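Local coordinates for protein group 3 allergen SMIPP-S YvT004A06 (Sarcoptes scabiei type hominis, PDB 3H7T) that is an inactivated paralogue of trypsin-like serine proteases that keeps the two-barrel fold of the family but probably does not cleave peptides itself, at residues A[29-32]-A[36-39]; A[84-89]-A[221-226]; A[128-133]-A[178-183]. All coordinates share one frame; numbering follows the deposited sequence. Where two conformers were deposited one is given.

Interaction 1. Residues A[29-32]-A[36-39]; sequences SILT and VITA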
loop_
_atom_site.group_PDB
_atom_site.type_symbol
_atom_site.label_atom_id
_atom_site.label_comp_id
_atom_site.label_asym_id
_atom_site.label_seq_id
_atom_site.Cartn_x
_atom_site.Cartn_y
_atom_site.Cartn_z
ATOM N N SER A 29 -5.225 -0.019 3.728
ATOM C CA SER A 29 -6.325 -0.934 3.458
ATOM C C SER A 29 -6.924 -1.472 4.771
ATOM O O SER A 29 -6.187 -1.717 5.731
ATOM C CB SER A 29 -5.831 -2.080 2.560
ATOM O OG SER A 29 -6.865 -2.510 1.687
ATOM N N ILE A 30 -8.250 -1.635 4.800
ATOM C CA ILE A 30 -8.972 -2.186 5.947
ATOM C C ILE A 30 -8.780 -3.696 6.058
ATOM O O ILE A 30 -9.233 -4.448 5.191
ATOM C CB ILE A 30 -10.526 -1.976 5.857
ATOM C CG1 ILE A 30 -10.910 -0.577 5.336
ATOM C CG2 ILE A 30 -11.191 -2.344 7.192
ATOM C CD1 ILE A 30 -11.110 0.476 6.370
ATOM N N LEU A 31 -8.155 -4.133 7.147
ATOM C CA LEU A 31 -8.091 -5.564 7.465
ATOM C C LEU A 31 -9.248 -6.009 8.372
ATOM O O LEU A 31 -9.894 -7.036 8.117
ATOM C CB LEU A 31 -6.725 -5.924 8.063
ATOM C CG LEU A 31 -5.537 -5.744 7.108
ATOM C CD1 LEU A 31 -4.242 -6.204 7.755
ATOM C CD2 LEU A 31 -5.759 -6.459 5.774
ATOM N N THR A 32 -9.491 -5.239 9.431
ATOM C CA THR A 32 -10.643 -5.437 10.323
ATOM C C THR A 32 -11.143 -4.071 10.769
ATOM O O THR A 32 -10.537 -3.048 10.438
ATOM C CB THR A 32 -10.307 -6.277 11.597
ATOM O OG1 THR A 32 -9.496 -5.508 12.495
ATOM C CG2 THR A 32 -9.597 -7.588 11.254
ATOM N N VAL A 36 -5.679 -1.435 10.216
ATOM C CA VAL A 36 -5.375 -0.996 8.861
ATOM C C VAL A 36 -3.920 -1.332 8.544
ATOM O O VAL A 36 -3.063 -1.245 9.419
ATOM C CB VAL A 36 -5.639 0.527 8.702
ATOM C CG1 VAL A 36 -4.874 1.112 7.507
ATOM C CG2 VAL A 36 -7.135 0.795 8.571
ATOM N N ILE A 37 -3.649 -1.735 7.301
ATOM C CA ILE A 37 -2.276 -1.992 6.862
ATOM C C ILE A 37 -1.824 -0.956 5.820
ATOM O O ILE A 37 -2.559 -0.637 4.889
ATOM C CB ILE A 37 -2.076 -3.441 6.345
ATOM C CG1 ILE A 37 -0.599 -3.703 6.006
ATOM C CG2 ILE A 37 -3.010 -3.756 5.162
ATOM C CD1 ILE A 37 -0.248 -5.177 5.857
ATOM N N THR A 38 -0.609 -0.452 6.005
ATOM C CA THR A 38 0.002 0.525 5.104
ATOM C C THR A 38 1.490 0.174 4.947
ATOM O O THR A 38 1.922 -0.893 5.401
ATOM C CB THR A 38 -0.238 1.989 5.623
ATOM O OG1 THR A 38 0.180 2.936 4.640
ATOM C CG2 THR A 38 0.502 2.261 6.943
ATOM N N ALA A 39 2.264 1.033 4.282
ATOM C CA ALA A 39 3.708 0.823 4.167
ATOM C C ALA A 39 4.414 1.339 5.411
ATOM O O ALA A 39 3.997 2.339 5.987
ATOM C CB ALA A 39 4.260 1.525 2.931
#

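Interaction 2. Residues A[84-89]-A[221-226]; sequences NNYAVI and VLDIKD. With ZN (zinc ion), chain G.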
loop_
_atom_site.group_PDB
_atom_site.type_symbol
_atom_site.label_atom_id
_atom_site.label_comp_id
_atom_site.label_asym_id
_atom_site.label_seq_id
_atom_site.Cartn_x
_atom_site.Cartn_y
_atom_site.Cartn_z
ATOM N N ASN A 84 10.767 -5.517 4.346
ATOM C CA ASN A 84 9.675 -5.632 5.318
ATOM C C ASN A 84 8.920 -4.311 5.454
ATOM O O ASN A 84 8.572 -3.889 6.555
ATOM C CB ASN A 84 10.212 -6.083 6.683
ATOM C CG ASN A 84 11.254 -7.186 6.570
ATOM O OD1 ASN A 84 11.080 -8.156 5.827
ATOM N ND2 ASN A 84 12.356 -7.029 7.296
ATOM N N ASN A 85 8.664 -3.679 4.309
ATOM C CA ASN A 85 8.059 -2.353 4.258
ATOM C C ASN A 85 6.533 -2.414 4.427
ATOM O O ASN A 85 5.774 -2.151 3.492
ATOM C CB ASN A 85 8.471 -1.675 2.944
ATOM C CG ASN A 85 7.968 -0.246 2.814
ATOM O OD1 ASN A 85 7.504 0.368 3.776
ATOM N ND2 ASN A 85 8.059 0.287 1.600
ATOM N N TYR A 86 6.096 -2.782 5.630
ATOM C CA TYR A 86 4.679 -2.717 5.986
ATOM C C TYR A 86 4.500 -2.260 7.429
ATOM O O TYR A 86 5.393 -2.433 8.272
ATOM C CB TYR A 86 3.985 -4.061 5.746
ATOM C CG TYR A 86 4.482 -5.173 6.656
ATOM C CD1 TYR A 86 3.747 -5.565 7.770
ATOM C CD2 TYR A 86 5.687 -5.825 6.398
ATOM C CE1 TYR A 86 4.200 -6.582 8.613
ATOM C CE2 TYR A 86 6.152 -6.836 7.236
ATOM C CZ TYR A 86 5.399 -7.211 8.338
ATOM O OH TYR A 86 5.845 -8.211 9.170
ATOM N N ALA A 87 3.354 -1.643 7.705
ATOM C CA ALA A 87 2.989 -1.324 9.082
ATOM C C ALA A 87 1.519 -1.581 9.311
ATOM O O ALA A 87 0.701 -1.427 8.404
ATOM C CB ALA A 87 3.336 0.110 9.423
ATOM N N VAL A 88 1.185 -1.986 10.529
ATOM C CA VAL A 88 -0.206 -2.171 10.885
ATOM C C VAL A 88 -0.597 -1.119 11.901
ATOM O O VAL A 88 0.094 -0.904 12.902
ATOM C CB VAL A 88 -0.508 -3.596 11.389
ATOM C CG1 VAL A 88 -1.956 -3.703 11.842
ATOM C CG2 VAL A 88 -0.213 -4.612 10.289
ATOM N N ILE A 89 -1.700 -0.449 11.610
ATOM C CA ILE A 89 -2.203 0.613 12.453
ATOM C C ILE A 89 -3.465 0.126 13.140
ATOM O O ILE A 89 -4.386 -0.373 12.489
ATOM C CB ILE A 89 -2.491 1.899 11.630
ATOM C CG1 ILE A 89 -1.213 2.389 10.933
ATOM C CG2 ILE A 89 -3.066 2.994 12.530
ATOM C CD1 ILE A 89 -1.445 3.445 9.831
ATOM N N VAL A 221 1.981 -12.919 6.045
ATOM C CA VAL A 221 0.644 -13.214 6.609
ATOM C C VAL A 221 0.678 -13.694 8.074
ATOM O O VAL A 221 -0.210 -13.357 8.857
ATOM C CB VAL A 221 -0.164 -14.209 5.705
ATOM C CG1 VAL A 221 -1.347 -14.843 6.454
ATOM C CG2 VAL A 221 -0.657 -13.506 4.450
ATOM N N LEU A 222 1.704 -14.470 8.425
ATOM C CA LEU A 222 1.920 -14.914 9.805
ATOM C C LEU A 222 2.193 -13.729 10.719
ATOM O O LEU A 222 1.681 -13.661 11.839
ATOM C CB LEU A 222 3.105 -15.881 9.891
ATOM C CG LEU A 222 3.112 -17.166 9.058
ATOM C CD1 LEU A 222 4.516 -17.743 9.030
ATOM C CD2 LEU A 222 2.105 -18.186 9.581
ATOM N N ASP A 223 3.016 -12.801 10.237
ATOM C CA ASP A 223 3.299 -11.583 10.981
ATOM C C ASP A 223 2.049 -10.723 11.153
ATOM O O ASP A 223 1.785 -10.234 12.254
ATOM C CB ASP A 223 4.407 -10.790 10.299
ATOM C CG ASP A 223 5.703 -11.558 10.223
ATOM O OD1 ASP A 223 6.417 -11.609 11.246
ATOM O OD2 ASP A 223 6.005 -12.116 9.142
ATOM N N ILE A 224 1.279 -10.553 10.075
ATOM C CA ILE A 224 0.050 -9.749 10.133
ATOM C C ILE A 224 -0.935 -10.344 11.139
ATOM O O ILE A 224 -1.549 -9.615 11.927
ATOM C CB ILE A 224 -0.670 -9.601 8.749
ATOM C CG1 ILE A 224 0.288 -9.180 7.618
ATOM C CG2 ILE A 224 -1.836 -8.622 8.862
ATOM C CD1 ILE A 224 1.143 -7.993 7.905
ATOM N N LYS A 225 -1.073 -11.670 11.106
ATOM C CA LYS A 225 -1.988 -12.373 12.003
ATOM C C LYS A 225 -1.494 -12.380 13.453
ATOM O O LYS A 225 -2.302 -12.379 14.383
ATOM C CB LYS A 225 -2.267 -13.790 11.490
ATOM C CG LYS A 225 -3.159 -13.798 10.258
ATOM C CD LYS A 225 -3.389 -15.197 9.710
ATOM C CE LYS A 225 -4.493 -15.170 8.658
ATOM N NZ LYS A 225 -4.679 -16.479 7.982
ATOM N N ASP A 226 -0.172 -12.376 13.636
ATOM C CA ASP A 226 0.437 -12.231 14.963
ATOM C C ASP A 226 0.138 -10.866 15.577
ATOM O O ASP A 226 -0.147 -10.771 16.774
ATOM C CB ASP A 226 1.953 -12.413 14.889
ATOM C CG ASP A 226 2.375 -13.877 14.836
ATOM O OD1 ASP A 226 1.509 -14.778 14.878
ATOM O OD2 ASP A 226 3.595 -14.119 14.735
HETATM ZN ZN ZN G . 7.773 -12.844 8.953
HETATM O O HOH W 1 7.626 -13.560 7.155
#

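Interaction 3. Residues A[128-133]-A[178-183]; sequences TNFKSL and ETYIGY. With ZN (zinc ion), chain F.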
loop_
_atom_site.group_PDB
_atom_site.type_symbol
_atom_site.label_atom_id
_atom_site.label_comp_id
_atom_site.label_asym_id
_atom_site.label_seq_id
_atom_site.Cartn_x
_atom_site.Cartn_y
_atom_site.Cartn_z
ATOM N N THR A 128 -0.333 11.671 -10.313
ATOM C CA THR A 128 -0.779 11.087 -11.575
ATOM C C THR A 128 0.102 11.447 -12.783
ATOM O O THR A 128 -0.280 11.215 -13.929
ATOM C CB THR A 128 -2.252 11.453 -11.882
ATOM O OG1 THR A 128 -2.371 12.879 -11.971
ATOM C CG2 THR A 128 -3.197 10.918 -10.780
ATOM N N ASN A 129 1.265 12.037 -12.522
ATOM C CA ASN A 129 2.325 12.129 -13.534
ATOM C C ASN A 129 3.696 12.241 -12.857
ATOM O O ASN A 129 3.781 12.656 -11.697
ATOM C CB ASN A 129 2.049 13.259 -14.533
ATOM C CG ASN A 129 2.230 14.640 -13.928
ATOM O OD1 ASN A 129 3.336 15.023 -13.553
ATOM N ND2 ASN A 129 1.142 15.397 -13.843
ATOM N N PHE A 130 4.765 11.869 -13.557
ATOM C CA PHE A 130 6.069 11.750 -12.892
ATOM C C PHE A 130 6.769 13.088 -12.651
ATOM O O PHE A 130 7.763 13.143 -11.932
ATOM C CB PHE A 130 6.992 10.741 -13.600
ATOM C CG PHE A 130 7.435 9.591 -12.713
ATOM C CD1 PHE A 130 8.508 9.735 -11.833
ATOM C CD2 PHE A 130 6.776 8.367 -12.759
ATOM C CE1 PHE A 130 8.911 8.676 -11.009
ATOM C CE2 PHE A 130 7.171 7.297 -11.936
ATOM C CZ PHE A 130 8.242 7.454 -11.065
ATOM N N LYS A 131 6.239 14.169 -13.211
ATOM C CA LYS A 131 6.824 15.486 -12.956
ATOM C C LYS A 131 6.314 16.143 -11.678
ATOM O O LYS A 131 7.032 16.913 -11.047
ATOM C CB LYS A 131 6.648 16.415 -14.156
ATOM C CG LYS A 131 7.590 16.065 -15.278
ATOM C CD LYS A 131 7.549 17.075 -16.390
ATOM C CE LYS A 131 8.424 16.613 -17.528
ATOM N NZ LYS A 131 8.503 17.614 -18.627
ATOM N N SER A 132 5.081 15.824 -11.299
ATOM C CA SER A 132 4.460 16.435 -10.127
ATOM C C SER A 132 4.531 15.540 -8.901
ATOM O O SER A 132 4.358 14.327 -8.985
ATOM C CB SER A 132 3.009 16.817 -10.424
ATOM O OG SER A 132 2.329 15.760 -11.077
ATOM N N LEU A 133 4.802 16.152 -7.759
ATOM C CA LEU A 133 4.769 15.445 -6.488
ATOM C C LEU A 133 3.438 15.695 -5.769
ATOM O O LEU A 133 3.236 15.219 -4.663
ATOM C CB LEU A 133 5.953 15.869 -5.610
ATOM C CG LEU A 133 7.356 15.455 -6.069
ATOM C CD1 LEU A 133 8.412 16.150 -5.237
ATOM C CD2 LEU A 133 7.543 13.933 -5.985
ATOM N N GLU A 178 2.743 1.188 -19.003
ATOM C CA GLU A 178 2.912 2.623 -18.737
ATOM C C GLU A 178 2.061 3.021 -17.516
ATOM O O GLU A 178 1.305 3.992 -17.537
ATOM C CB GLU A 178 2.615 3.469 -19.987
ATOM C CG GLU A 178 3.589 4.620 -20.208
ATOM C CD GLU A 178 5.037 4.177 -20.328
ATOM O OE1 GLU A 178 5.800 4.388 -19.366
ATOM O OE2 GLU A 178 5.423 3.622 -21.377
ATOM N N THR A 179 2.211 2.240 -16.450
ATOM C CA THR A 179 1.408 2.369 -15.241
ATOM C C THR A 179 2.374 2.309 -14.054
ATOM O O THR A 179 3.204 1.413 -13.991
ATOM C CB THR A 179 0.359 1.219 -15.168
ATOM O OG1 THR A 179 -0.513 1.305 -16.302
ATOM C CG2 THR A 179 -0.482 1.316 -13.940
ATOM N N TYR A 180 2.285 3.276 -13.138
ATOM C CA TYR A 180 3.272 3.400 -12.055
ATOM C C TYR A 180 2.661 3.887 -10.746
ATOM O O TYR A 180 1.677 4.634 -10.739
ATOM C CB TYR A 180 4.392 4.377 -12.447
ATOM C CG TYR A 180 5.071 4.098 -13.776
ATOM C CD1 TYR A 180 6.211 3.300 -13.840
ATOM C CD2 TYR A 180 4.592 4.668 -14.966
ATOM C CE1 TYR A 180 6.847 3.052 -15.049
ATOM C CE2 TYR A 180 5.216 4.421 -16.185
ATOM C CZ TYR A 180 6.345 3.605 -16.217
ATOM O OH TYR A 180 6.984 3.352 -17.414
ATOM N N ILE A 181 3.271 3.468 -9.640
ATOM C CA ILE A 181 2.987 4.033 -8.325
ATOM C C ILE A 181 3.544 5.465 -8.303
ATOM O O ILE A 181 4.698 5.687 -8.668
ATOM C CB ILE A 181 3.608 3.135 -7.219
ATOM C CG1 ILE A 181 2.819 1.821 -7.109
ATOM C CG2 ILE A 181 3.736 3.859 -5.849
ATOM C CD1 ILE A 181 1.335 1.996 -6.652
ATOM N N GLY A 182 2.707 6.427 -7.915
ATOM C CA GLY A 182 3.124 7.824 -7.800
ATOM C C GLY A 182 3.470 8.206 -6.372
ATOM O O GLY A 182 3.265 7.422 -5.447
ATOM N N TYR A 183 4.007 9.412 -6.195
ATOM C CA TYR A 183 4.307 9.949 -4.863
ATOM C C TYR A 183 2.991 10.090 -4.119
ATOM O O TYR A 183 2.043 10.647 -4.655
ATOM C CB TYR A 183 5.021 11.305 -4.963
ATOM C CG TYR A 183 5.415 11.918 -3.632
ATOM C CD1 TYR A 183 6.595 11.538 -2.992
ATOM C CD2 TYR A 183 4.617 12.893 -3.022
ATOM C CE1 TYR A 183 6.969 12.102 -1.773
ATOM C CE2 TYR A 183 4.988 13.472 -1.795
ATOM C CZ TYR A 183 6.166 13.065 -1.182
ATOM O OH TYR A 183 6.546 13.608 0.018
HETATM ZN ZN ZN F . 7.707 4.798 -21.417
HETATM O O HOH W 2 8.788 3.752 -22.694
#

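Interaction 1. Residues A[29-32]-A[36-39]
The carbonyl oxygen of S29 is gripped from the opposite strand by two neighbours. I37 N donates to S29 O at 3.0 Å, and V36 CA comes up to S29 O at 3.3 Å as a CA-H...O contact. S29 N returns a bond to I37 O, also 3.0 Å; the N-H...O angles of the two bonds are 162° and 140° respectively. S29 and I37 thus form an antiparallel hydrogen-bonded pair, and the next pair, I30 with V36, is non-hydrogen-bonded, its CA atoms 4.8 Å apart. These are the two arms of the beta hairpin made by strands 26-30 and 35-38, part of the six-stranded N-terminal barrel of the chymotrypsin-type fold. Beyond I30 the regular pairing is interrupted by a classic beta bulge, in which L31 and T32 both face F35; T32 OG1 bonds to N34 N within the same turn. L31 lies on the same face as S29 and I37. There I37 directs CG1 anti to its own nitrogen (chi1 -175°), which leaves the CG2 methyl to meet L31. L31 CG lies 3.8 Å from I37 CG2, and L31 CD1 is equally close to I37 CB, so the isobutyl fork fits against the branch point of the isoleucine. S29 CB touches the same methyl more loosely, at 4.2 Å from I37 CG2. On the other face V36 CG1 rests 3.6 Å from S29 O, while I30 and V36 both pack on V16 of strand 15-20. L31 and I37 also pack on I224 of helix 221-228 and L196 of strand 195-200.

Interaction 2. Residues A[84-89]-A[221-226]
I224 reaches the Y86 ring with a single methyl: CD1 sits 3.4 Å from Y86 CE1, approaching the ring obliquely. The same methyl, I224 CD1, touches V88 more loosely, 4.4 Å from V88 CG2. The preceding helix residue, D223, meets the phenol end of the tyrosine. Y86 OH stands 3.2 Å from D223 CB, a packing contact, and the ring and carboxylate planes are turned 51° apart. The carboxylate itself points past the hydroxyl to a zinc ion, which D223 OD2 binds at 1.9 Å; a water is also bound to the metal, and D223 touches a crystal neighbour. Torsions explain the fit of the isoleucine: chi1 of -49° followed by chi2 of -51° folds the ethyl arm back so that CD1 approaches the strand although the CB bond runs across it. Y86 is set in turn by the residues before it. N85 is the centre of an inverse gamma turn closed by Y86 N and N84 O at 2.9 Å, and its amide bonds to Q41 OE1; N85 probably stands where active trypsin-like proteases carry the triad aspartate. N84 OD1 bonds to Y220 OH, and the ring of Y220 meets that of Y86. Helix 221-228 is the C-terminal helix of the fold, laid against the N-terminal barrel: V88 of strand 87-91 and Y86 just before it touch I224, as do I37 of strand 35-38 and L31 after strand 26-30.

Interaction 3. Residues A[128-133]-A[178-183]
L133 and Y183 make the closer of the two contacts here. L133 CD2 lies 3.8 Å from both CG and CB of Y183, crossing the root of the tyrosine side chain, while L133 O comes to 3.2 Å from Y183 CD2, oblique to the ring. A chi1 of -178° puts CG of Y183 anti to the backbone N, bringing the ring to L133. The second contact is looser. F130 turns the edge of its ring toward the face of Y180 in a T-shaped pair, planes 89° apart but centroids 6.0 Å from each other, and its nearest carbon, CE2, stays 4.1 Å from Y180 CB. Segment 178-183 supplies the buried side through Y180, whereas F130 and L133 of 128-133 lie toward solvent and crystal neighbours. N129 OD1 braces the outer loop, accepting from S132 N at 3.0 Å in an Asx motif, the donor tilted from the carbonyl plane, with a weak additional bond from K131 N. Y180 is anchored at its far end: its OH donates to E178 OE1 on the syn side of the carboxylate, at 2.5 Å. The other oxygen, E178 OE2, binds a zinc ion at a long 2.6 Å; E209 and a water also bind the metal, so the metal and the phenol hold the glutamate from two directions. Further inward, the backbone of Y180 pairs with I2, G182 N bonds to D185, and F130 rests on I2. By comparison with trypsin-like proteases, 128-133 probably corresponds to part of the autolysis loop, and 178-183 to the base and one wall of the primary specificity pocket; their packing beside the N terminus is typical of the activation domain.

How the interactions relate
From the N terminus, interaction 1 comes first and closes the short hairpin turn between 29-32 and 36-39. Interaction 2 opens later, at 84-89, and closes only with the C-terminal helix at 221-226; interaction 3 falls wholly within that long span, joining 128-133 to 178-183, so no two contacts cross. Interactions 1 and 2 are physically continuous: strands 35-38 and 87-91 are neighbours in the barrel, with probable hydrogen bonds V36 O to I89 N (2.7 Å) and T38 O to A87 N (2.8 Å). Interaction 3 stands apart, its centre about 23 Å from that of interaction 1, and ties together two loops attached to strands of the second, C-terminal barrel.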